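PDB 3EWL: uncharacterized conserved protein BF1870 from Bacteroides fragilis, which is of unknown function but carries a thioredoxin-like domain with a CxxC pair, consistent with a role in thiol-disulfide chemistry. Local coordinates for residues A8-V13 with R65-Y70; T30-Y35 with Y114-R119. All blocks are in the same frame, centred on the assembly; numbering follows the deposited sequence.

Interaction 1 (A8-V13 with R65-Y70)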
ATOM      1  N   ALA A   8       4.703  -1.944 -11.346  1.00 20.69           N
ATOM      2  CA  ALA A   8       3.607  -1.571 -12.248  1.00 21.23           C
ATOM      3  C   ALA A   8       2.799  -0.346 -11.753  1.00 21.26           C
ATOM      4  O   ALA A   8       2.403  -0.249 -10.584  1.00 19.60           O
ATOM      5  CB  ALA A   8       2.669  -2.756 -12.514  1.00 20.45           C
ATOM      6  N   ASP A   9       2.575   0.596 -12.669  1.00 22.03           N
ATOM      7  CA  ASP A   9       1.798   1.781 -12.389  1.00 22.20           C
ATOM      8  C   ASP A   9       0.305   1.499 -12.578  1.00 22.70           C
ATOM      9  O   ASP A   9      -0.097   0.640 -13.390  1.00 23.03           O
ATOM     10  CB  ASP A   9       2.284   2.920 -13.296  1.00 23.41           C
ATOM     11  CG  ASP A   9       1.968   4.298 -12.740  1.00 23.75           C
ATOM     12  OD1 ASP A   9       1.528   4.382 -11.558  1.00 24.18           O
ATOM     13  OD2 ASP A   9       2.155   5.305 -13.494  1.00 21.44           O
ATOM     14  N   PHE A  10      -0.510   2.204 -11.808  1.00 21.76           N
ATOM     15  CA  PHE A  10      -1.979   2.113 -11.889  1.00 21.79           C
ATOM     16  C   PHE A  10      -2.590   3.393 -11.335  1.00 20.84           C
ATOM     17  O   PHE A  10      -1.914   4.179 -10.653  1.00 20.65           O
ATOM     18  CB  PHE A  10      -2.499   0.928 -11.051  1.00 20.49           C
ATOM     19  CG  PHE A  10      -1.972   0.918  -9.655  1.00 20.85           C
ATOM     20  CD1 PHE A  10      -2.694   1.505  -8.610  1.00 21.67           C
ATOM     21  CD2 PHE A  10      -0.749   0.317  -9.371  1.00 19.44           C
ATOM     22  CE1 PHE A  10      -2.191   1.501  -7.312  1.00 20.06           C
ATOM     23  CE2 PHE A  10      -0.224   0.328  -8.052  1.00 19.33           C
ATOM     24  CZ  PHE A  10      -0.954   0.909  -7.041  1.00 19.26           C
ATOM     25  N   THR A  11      -3.882   3.576 -11.584  1.00 20.59           N
ATOM     26  CA  THR A  11      -4.584   4.720 -11.030  1.00 20.81           C
ATOM     27  C   THR A  11      -5.423   4.287  -9.829  1.00 21.01           C
ATOM     28  O   THR A  11      -5.693   3.087  -9.647  1.00 20.30           O
ATOM     29  CB  THR A  11      -5.493   5.368 -12.082  1.00 20.98           C
ATOM     30  OG1 THR A  11      -6.359   4.366 -12.617  1.00 22.07           O
ATOM     31  CG2 THR A  11      -4.633   5.959 -13.236  1.00 22.49           C
ATOM     32  N   TYR A  12      -5.861   5.253  -9.029  1.00 20.91           N
ATOM     33  CA  TYR A  12      -6.714   4.963  -7.882  1.00 21.03           C
ATOM     34  C   TYR A  12      -7.494   6.207  -7.544  1.00 21.65           C
ATOM     35  O   TYR A  12      -7.127   7.315  -7.969  1.00 21.59           O
ATOM     36  CB  TYR A  12      -5.896   4.493  -6.661  1.00 20.16           C
ATOM     37  CG  TYR A  12      -4.908   5.506  -6.178  1.00 23.73           C
ATOM     38  CD1 TYR A  12      -5.251   6.413  -5.173  1.00 25.83           C
ATOM     39  CD2 TYR A  12      -3.610   5.575  -6.724  1.00 23.79           C
ATOM     40  CE1 TYR A  12      -4.344   7.388  -4.734  1.00 25.46           C
ATOM     41  CE2 TYR A  12      -2.685   6.562  -6.297  1.00 24.97           C
ATOM     42  CZ  TYR A  12      -3.066   7.454  -5.308  1.00 27.13           C
ATOM     43  OH  TYR A  12      -2.185   8.394  -4.877  1.00 26.05           O
ATOM     44  N   VAL A  13      -8.566   6.024  -6.777  1.00 21.62           N
ATOM     45  CA  VAL A  13      -9.309   7.139  -6.209  1.00 22.23           C
ATOM     46  C   VAL A  13      -9.319   7.002  -4.701  1.00 22.51           C
ATOM     47  O   VAL A  13      -9.236   5.881  -4.157  1.00 21.42           O
ATOM     48  CB  VAL A  13     -10.741   7.255  -6.785  1.00 22.33           C
ATOM     49  CG1 VAL A  13     -11.608   6.050  -6.375  1.00 22.86           C
ATOM     50  CG2 VAL A  13     -11.362   8.628  -6.386  1.00 24.18           C
ATOM     51  N   ARG A  65       5.864   6.693   2.357  1.00 23.42           N
ATOM     52  CA  ARG A  65       4.519   6.882   1.970  1.00 23.84           C
ATOM     53  C   ARG A  65       3.823   5.522   2.019  1.00 23.23           C
ATOM     54  O   ARG A  65       4.312   4.567   1.415  1.00 23.84           O
ATOM     55  CB  ARG A  65       4.590   7.286   0.510  1.00 25.24           C
ATOM     56  CG  ARG A  65       4.603   8.707   0.306  1.00 28.15           C
ATOM     57  CD  ARG A  65       3.184   9.165   0.217  1.00 33.22           C
ATOM     58  NE  ARG A  65       3.243  10.606   0.102  1.00 36.95           N
ATOM     59  CZ  ARG A  65       2.527  11.435   0.831  1.00 33.38           C
ATOM     60  NH1 ARG A  65       1.618  10.975   1.693  1.00 32.53           N
ATOM     61  NH2 ARG A  65       2.716  12.713   0.655  1.00 30.17           N
ATOM     62  N   VAL A  66       2.699   5.414   2.719  1.00 22.90           N
ATOM     63  CA  VAL A  66       1.893   4.215   2.584  1.00 20.95           C
ATOM     64  C   VAL A  66       0.766   4.478   1.661  1.00 21.51           C
ATOM     65  O   VAL A  66      -0.067   5.428   1.876  1.00 21.30           O
ATOM     66  CB  VAL A  66       1.351   3.689   3.869  1.00 21.55           C
ATOM     67  CG1 VAL A  66       0.556   2.386   3.591  1.00 18.33           C
ATOM     68  CG2 VAL A  66       2.522   3.429   4.861  1.00 21.95           C
ATOM     69  N   LEU A  67       0.738   3.648   0.614  1.00 19.79           N
ATOM     70  CA  LEU A  67      -0.354   3.641  -0.309  1.00 19.83           C
ATOM     71  C   LEU A  67      -1.101   2.318  -0.152  1.00 19.12           C
ATOM     72  O   LEU A  67      -0.667   1.267  -0.629  1.00 19.09           O
ATOM     73  CB  LEU A  67       0.160   3.845  -1.744  1.00 20.61           C
ATOM     74  CG  LEU A  67      -0.886   3.803  -2.851  1.00 22.47           C
ATOM     75  CD1 LEU A  67      -2.021   4.832  -2.613  1.00 23.05           C
ATOM     76  CD2 LEU A  67      -0.215   4.003  -4.182  1.00 23.29           C
ATOM     77  N   ALA A  68      -2.228   2.389   0.537  1.00 17.68           N
ATOM     78  CA  ALA A  68      -3.087   1.256   0.780  1.00 16.53           C
ATOM     79  C   ALA A  68      -4.117   1.227  -0.347  1.00 17.70           C
ATOM     80  O   ALA A  68      -4.887   2.213  -0.568  1.00 18.19           O
ATOM     81  CB  ALA A  68      -3.760   1.415   2.188  1.00 16.08           C
ATOM     82  N   ILE A  69      -4.143   0.104  -1.050  1.00 16.74           N
ATOM     83  CA  ILE A  69      -4.928  -0.053  -2.232  1.00 16.93           C
ATOM     84  C   ILE A  69      -5.883  -1.246  -2.137  1.00 17.87           C
ATOM     85  O   ILE A  69      -5.448  -2.392  -1.890  1.00 19.54           O
ATOM     86  CB  ILE A  69      -3.991  -0.256  -3.479  1.00 16.03           C
ATOM     87  CG1 ILE A  69      -3.114   0.988  -3.698  1.00 14.26           C
ATOM     88  CG2 ILE A  69      -4.810  -0.537  -4.744  1.00 16.88           C
ATOM     89  CD1 ILE A  69      -3.964   2.324  -4.009  1.00 14.03           C
ATOM     90  N   TYR A  70      -7.172  -0.991  -2.366  1.00 17.46           N
ATOM     91  CA  TYR A  70      -8.167  -2.080  -2.496  1.00 16.79           C
ATOM     92  C   TYR A  70      -8.328  -2.366  -3.988  1.00 16.55           C
ATOM     93  O   TYR A  70      -8.588  -1.458  -4.748  1.00 17.61           O
ATOM     94  CB  TYR A  70      -9.498  -1.660  -1.877  1.00 16.98           C
ATOM     95  CG  TYR A  70     -10.624  -2.667  -2.084  1.00 16.69           C
ATOM     96  CD1 TYR A  70     -10.508  -4.014  -1.654  1.00 14.38           C
ATOM     97  CD2 TYR A  70     -11.811  -2.265  -2.683  1.00 17.41           C
ATOM     98  CE1 TYR A  70     -11.555  -4.926  -1.866  1.00 16.22           C
ATOM     99  CE2 TYR A  70     -12.861  -3.151  -2.887  1.00 15.09           C
ATOM    100  CZ  TYR A  70     -12.749  -4.462  -2.467  1.00 18.83           C
ATOM    101  OH  TYR A  70     -13.838  -5.301  -2.705  1.00 16.73           O
TER
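Two aromatic residues of the N-terminal hairpin, Phe-10 and Tyr-12, lie on Leu-67 and Ile-69 of strand 64-70, an inner strand of the thioredoxin-like sheet. No hydrogen bond joins the segments; the backbones stay apart, with Tyr-12 and Ile-69 the nearest pair at 7.8 Å between CA atoms, and side chains fill the gap. CD1 of Leu-67 sits over one face of the Tyr-12 ring, displaced toward its rim, in a CH-pi contact 4.0 Å from the ring centroid and 16° off the normal. CD1 of Ile-69 serves both aromatics: it lies 3.9 Å from CB of Tyr-12, at the root of the ring, and in the plane of the Phe-10 ring at its edge, 3.8 Å from CE1. The CG1 of Ile-69 is equally close to Phe-10 CE1, the two side chains sliding past each other in opposite directions. Both aromatic CB atoms already point to strand 64-70, and with CG between the backbone N and the carbonyl carbon (chi1 51° in Phe-10, 61° in Tyr-12) the rings come against Ile-69 and Leu-67. Tyr-12 also touches Ile-90, and a backbone bond links Val-13 to Trp-93. All four touching residues are buried and form an apolar layer where the N-terminal hairpin packs against one face of the thioredoxin-like sheet, beside its edge strand 90-93.

Interaction 2 (T30-Y35 with Y114-R119)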
ATOM      1  N   THR A  30       8.075   4.013  -0.902  1.00 21.76           N
ATOM      2  CA  THR A  30       6.645   3.798  -0.990  1.00 21.84           C
ATOM      3  C   THR A  30       6.344   2.368  -0.566  1.00 21.84           C
ATOM      4  O   THR A  30       6.888   1.414  -1.139  1.00 22.69           O
ATOM      5  CB  THR A  30       6.125   4.019  -2.434  1.00 22.19           C
ATOM      6  OG1 THR A  30       6.479   5.351  -2.851  1.00 24.89           O
ATOM      7  CG2 THR A  30       4.585   3.871  -2.518  1.00 21.13           C
HETATM    8  N   MSE A  31       5.502   2.211   0.449  1.00 20.82           N
HETATM    9  CA  MSE A  31       5.012   0.873   0.756  1.00 19.51           C
HETATM   10  C   MSE A  31       3.642   0.702   0.125  1.00 18.75           C
HETATM   11  O   MSE A  31       2.711   1.435   0.471  1.00 20.12           O
HETATM   12  CB  MSE A  31       4.939   0.649   2.255  1.00 19.21           C
HETATM   13  CG  MSE A  31       4.480  -0.780   2.644  1.00 19.03           C
HETATM   14 SE   MSE A  31       4.392  -1.076   4.580  1.00 26.14          SE
HETATM   15  CE  MSE A  31       2.559  -0.576   4.897  1.00 27.05           C
ATOM     16  N   LEU A  32       3.489  -0.301  -0.728  1.00 18.31           N
ATOM     17  CA  LEU A  32       2.162  -0.636  -1.216  1.00 19.35           C
ATOM     18  C   LEU A  32       1.515  -1.665  -0.300  1.00 18.80           C
ATOM     19  O   LEU A  32       2.138  -2.659   0.053  1.00 19.21           O
ATOM     20  CB  LEU A  32       2.214  -1.216  -2.630  1.00 18.58           C
ATOM     21  CG  LEU A  32       2.952  -0.450  -3.703  1.00 19.76           C
ATOM     22  CD1 LEU A  32       2.926  -1.356  -4.943  1.00 13.54           C
ATOM     23  CD2 LEU A  32       2.366   0.945  -3.998  1.00 22.08           C
ATOM     24  N   PHE A  33       0.271  -1.412   0.076  1.00 18.48           N
ATOM     25  CA  PHE A  33      -0.453  -2.271   0.998  1.00 18.95           C
ATOM     26  C   PHE A  33      -1.741  -2.726   0.329  1.00 19.24           C
ATOM     27  O   PHE A  33      -2.726  -1.969   0.294  1.00 20.29           O
ATOM     28  CB  PHE A  33      -0.736  -1.509   2.320  1.00 17.77           C
ATOM     29  CG  PHE A  33      -1.383  -2.363   3.414  1.00 20.18           C
ATOM     30  CD1 PHE A  33      -0.618  -3.226   4.190  1.00 18.22           C
ATOM     31  CD2 PHE A  33      -2.750  -2.271   3.688  1.00 20.77           C
ATOM     32  CE1 PHE A  33      -1.207  -3.998   5.215  1.00 20.11           C
ATOM     33  CE2 PHE A  33      -3.339  -3.021   4.730  1.00 20.51           C
ATOM     34  CZ  PHE A  33      -2.558  -3.904   5.482  1.00 21.67           C
ATOM     35  N   PHE A  34      -1.733  -3.929  -0.256  1.00 19.35           N
ATOM     36  CA  PHE A  34      -2.925  -4.439  -0.898  1.00 18.84           C
ATOM     37  C   PHE A  34      -3.783  -5.100   0.121  1.00 19.21           C
ATOM     38  O   PHE A  34      -3.356  -6.044   0.772  1.00 19.77           O
ATOM     39  CB  PHE A  34      -2.631  -5.349  -2.101  1.00 17.32           C
ATOM     40  CG  PHE A  34      -1.808  -4.667  -3.184  1.00 17.94           C
ATOM     41  CD1 PHE A  34      -2.396  -3.756  -4.068  1.00 17.74           C
ATOM     42  CD2 PHE A  34      -0.426  -4.872  -3.265  1.00 13.97           C
ATOM     43  CE1 PHE A  34      -1.617  -3.091  -5.063  1.00 17.22           C
ATOM     44  CE2 PHE A  34       0.354  -4.213  -4.248  1.00 17.34           C
ATOM     45  CZ  PHE A  34      -0.262  -3.333  -5.160  1.00 16.56           C
ATOM     46  N   TYR A  35      -5.010  -4.612   0.264  1.00 19.60           N
ATOM     47  CA  TYR A  35      -5.844  -5.070   1.361  1.00 18.99           C
ATOM     48  C   TYR A  35      -7.294  -5.321   0.951  1.00 20.05           C
ATOM     49  O   TYR A  35      -7.725  -4.995  -0.175  1.00 19.10           O
ATOM     50  CB  TYR A  35      -5.776  -4.053   2.517  1.00 19.09           C
ATOM     51  CG  TYR A  35      -6.583  -2.769   2.267  1.00 18.76           C
ATOM     52  CD1 TYR A  35      -7.893  -2.653   2.730  1.00 18.51           C
ATOM     53  CD2 TYR A  35      -6.037  -1.685   1.549  1.00 14.90           C
ATOM     54  CE1 TYR A  35      -8.651  -1.506   2.505  1.00 17.97           C
ATOM     55  CE2 TYR A  35      -6.790  -0.517   1.330  1.00 16.51           C
ATOM     56  CZ  TYR A  35      -8.100  -0.445   1.819  1.00 18.02           C
ATOM     57  OH  TYR A  35      -8.867   0.687   1.652  1.00 19.84           O
ATOM     58  N   TYR A 114       4.429  -4.637  -0.711  1.00 20.40           N
ATOM     59  CA  TYR A 114       5.646  -4.385  -1.474  1.00 22.14           C
ATOM     60  C   TYR A 114       6.328  -3.125  -0.938  1.00 21.41           C
ATOM     61  O   TYR A 114       5.663  -2.133  -0.626  1.00 21.99           O
ATOM     62  CB  TYR A 114       5.322  -4.173  -2.987  1.00 21.99           C
ATOM     63  CG  TYR A 114       4.862  -5.397  -3.770  1.00 23.51           C
ATOM     64  CD1 TYR A 114       5.602  -5.856  -4.867  1.00 26.61           C
ATOM     65  CD2 TYR A 114       3.691  -6.075  -3.455  1.00 25.48           C
ATOM     66  CE1 TYR A 114       5.187  -6.946  -5.617  1.00 26.30           C
ATOM     67  CE2 TYR A 114       3.295  -7.195  -4.194  1.00 26.50           C
ATOM     68  CZ  TYR A 114       4.065  -7.616  -5.267  1.00 27.05           C
ATOM     69  OH  TYR A 114       3.723  -8.705  -6.038  1.00 32.86           O
ATOM     70  N   LEU A 115       7.656  -3.139  -0.862  1.00 21.67           N
ATOM     71  CA  LEU A 115       8.392  -1.909  -0.635  1.00 21.22           C
ATOM     72  C   LEU A 115       9.033  -1.405  -1.949  1.00 21.94           C
ATOM     73  O   LEU A 115       9.696  -2.168  -2.655  1.00 21.22           O
ATOM     74  CB  LEU A 115       9.444  -2.127   0.439  1.00 21.94           C
ATOM     75  CG  LEU A 115      10.143  -0.832   0.874  1.00 21.38           C
ATOM     76  CD1 LEU A 115       9.176   0.192   1.432  1.00 21.15           C
ATOM     77  CD2 LEU A 115      11.158  -1.215   1.922  1.00 21.14           C
ATOM     78  N   LEU A 116       8.822  -0.135  -2.279  1.00 21.17           N
ATOM     79  CA  LEU A 116       9.424   0.431  -3.473  1.00 21.65           C
ATOM     80  C   LEU A 116      10.390   1.502  -3.014  1.00 23.07           C
ATOM     81  O   LEU A 116      10.165   2.117  -1.960  1.00 20.59           O
ATOM     82  CB  LEU A 116       8.371   1.137  -4.365  1.00 22.17           C
ATOM     83  CG  LEU A 116       7.032   0.468  -4.532  1.00 23.42           C
ATOM     84  CD1 LEU A 116       6.138   1.300  -5.425  1.00 23.87           C
ATOM     85  CD2 LEU A 116       7.231  -0.962  -5.091  1.00 23.22           C
ATOM     86  N   ASP A 117      11.436   1.742  -3.813  1.00 24.47           N
ATOM     87  CA  ASP A 117      12.412   2.774  -3.522  1.00 25.39           C
ATOM     88  C   ASP A 117      12.014   4.090  -4.162  1.00 26.38           C
ATOM     89  O   ASP A 117      10.861   4.282  -4.549  1.00 27.14           O
ATOM     90  CB  ASP A 117      13.804   2.349  -4.006  1.00 26.61           C
ATOM     91  CG  ASP A 117      13.986   2.412  -5.563  1.00 29.06           C
ATOM     92  OD1 ASP A 117      13.105   2.838  -6.344  1.00 30.25           O
ATOM     93  OD2 ASP A 117      15.094   2.048  -5.998  1.00 32.09           O
ATOM     94  N   GLY A 118      12.988   4.986  -4.287  1.00 26.96           N
ATOM     95  CA  GLY A 118      12.773   6.318  -4.788  1.00 28.64           C
ATOM     96  C   GLY A 118      12.396   6.352  -6.250  1.00 30.43           C
ATOM     97  O   GLY A 118      11.689   7.260  -6.681  1.00 30.99           O
ATOM     98  N   ARG A 119      12.869   5.379  -7.016  1.00 31.40           N
ATOM     99  CA  ARG A 119      12.489   5.296  -8.440  1.00 32.78           C
ATOM    100  C   ARG A 119      11.258   4.411  -8.698  1.00 31.54           C
ATOM    101  O   ARG A 119      10.923   4.127  -9.844  1.00 30.09           O
ATOM    102  CB  ARG A 119      13.697   4.867  -9.300  1.00 33.14           C
ATOM    103  CG  ARG A 119      14.518   6.116  -9.711  1.00 38.93           C
ATOM    104  CD  ARG A 119      15.955   5.862 -10.257  1.00 44.53           C
ATOM    105  NE  ARG A 119      16.663   7.156 -10.341  1.00 48.73           N
ATOM    106  CZ  ARG A 119      17.696   7.422 -11.134  1.00 48.65           C
ATOM    107  NH1 ARG A 119      18.170   6.477 -11.937  1.00 49.35           N
ATOM    108  NH2 ARG A 119      18.247   8.636 -11.122  1.00 47.76           N
TER
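This is an antiparallel strand pairing in the middle of the mixed sheet of the thioredoxin-like fold, where strand 29-34 meets strand 112-116. The strand axes pass 4.7 Å apart at 157°. Thr-30 with Leu-116 and Leu-32 with Tyr-114 form hydrogen-bonded pairs on either side of the non-hydrogen-bonded pair Met-31 with Leu-115. Each hydrogen-bonded pair is gripped twice. Leu-116 N gives a bond of 2.7 Å to Thr-30 O, and Thr-30 N reaches Leu-116 O at 3.0 Å. In the other pair Leu-32 N bonds to Tyr-114 O at 2.8 Å, and Tyr-114 N returns a bond to Leu-32 O. Tyr-114 O also receives a CA-H...O contact from Met-31 CA at 3.4 Å.

On the face carrying Thr-30, Leu-32, Tyr-114 and Leu-116, CD1 of Leu-116 touches both CB of Thr-30 and CG of Leu-32, each at 4.0 Å, the two leucine side chains crossing at about a right angle. CD1 of Leu-32 also rests against CB of Tyr-114. On the other face selenomethionine Met-31 has CG anti to the backbone N (chi1 -178°), which sets CG 3.7 Å from Tyr-114 O; beyond it the chain bends and its end leads away from strand 112-116. It touches Phe-45 and Phe-49 of helix 40-50 and shares Leu-132 of helix 129-137 with Leu-115. Phe-34 lies near, without touching, the CxxC pair Cys-39 and Cys-42, a pattern like that of thioredoxin active sites. Tyr-105 meets the rings of both Phe-34 and Tyr-114. Between those two residues, CD2 of Tyr-114 comes to the edge of the Phe-34 ring, in its plane, 3.9 Å from CE2.

In the fold
Both interactions are buried in the core and centre on the same sheet, their centres 9 Å apart. Strands 64-70 and 29-34 are neighbours in it, joined by probable backbone hydrogen bonds from Met-31 N to Arg-65 O and from Ile-69 N to Phe-33 O. Interaction 2 works within the sheet and rests on a backbone ladder reinforced by side chains, whereas interaction 1 lays the hairpin against the sheet and, between its two segments, has no hydrogen bond, only apolar and CH-pi contacts. They share a face: Leu-67 and Ile-69 of interaction 1 touch Leu-32 and Phe-34 of interaction 2 respectively, making the apolar layer continuous from one contact to the other.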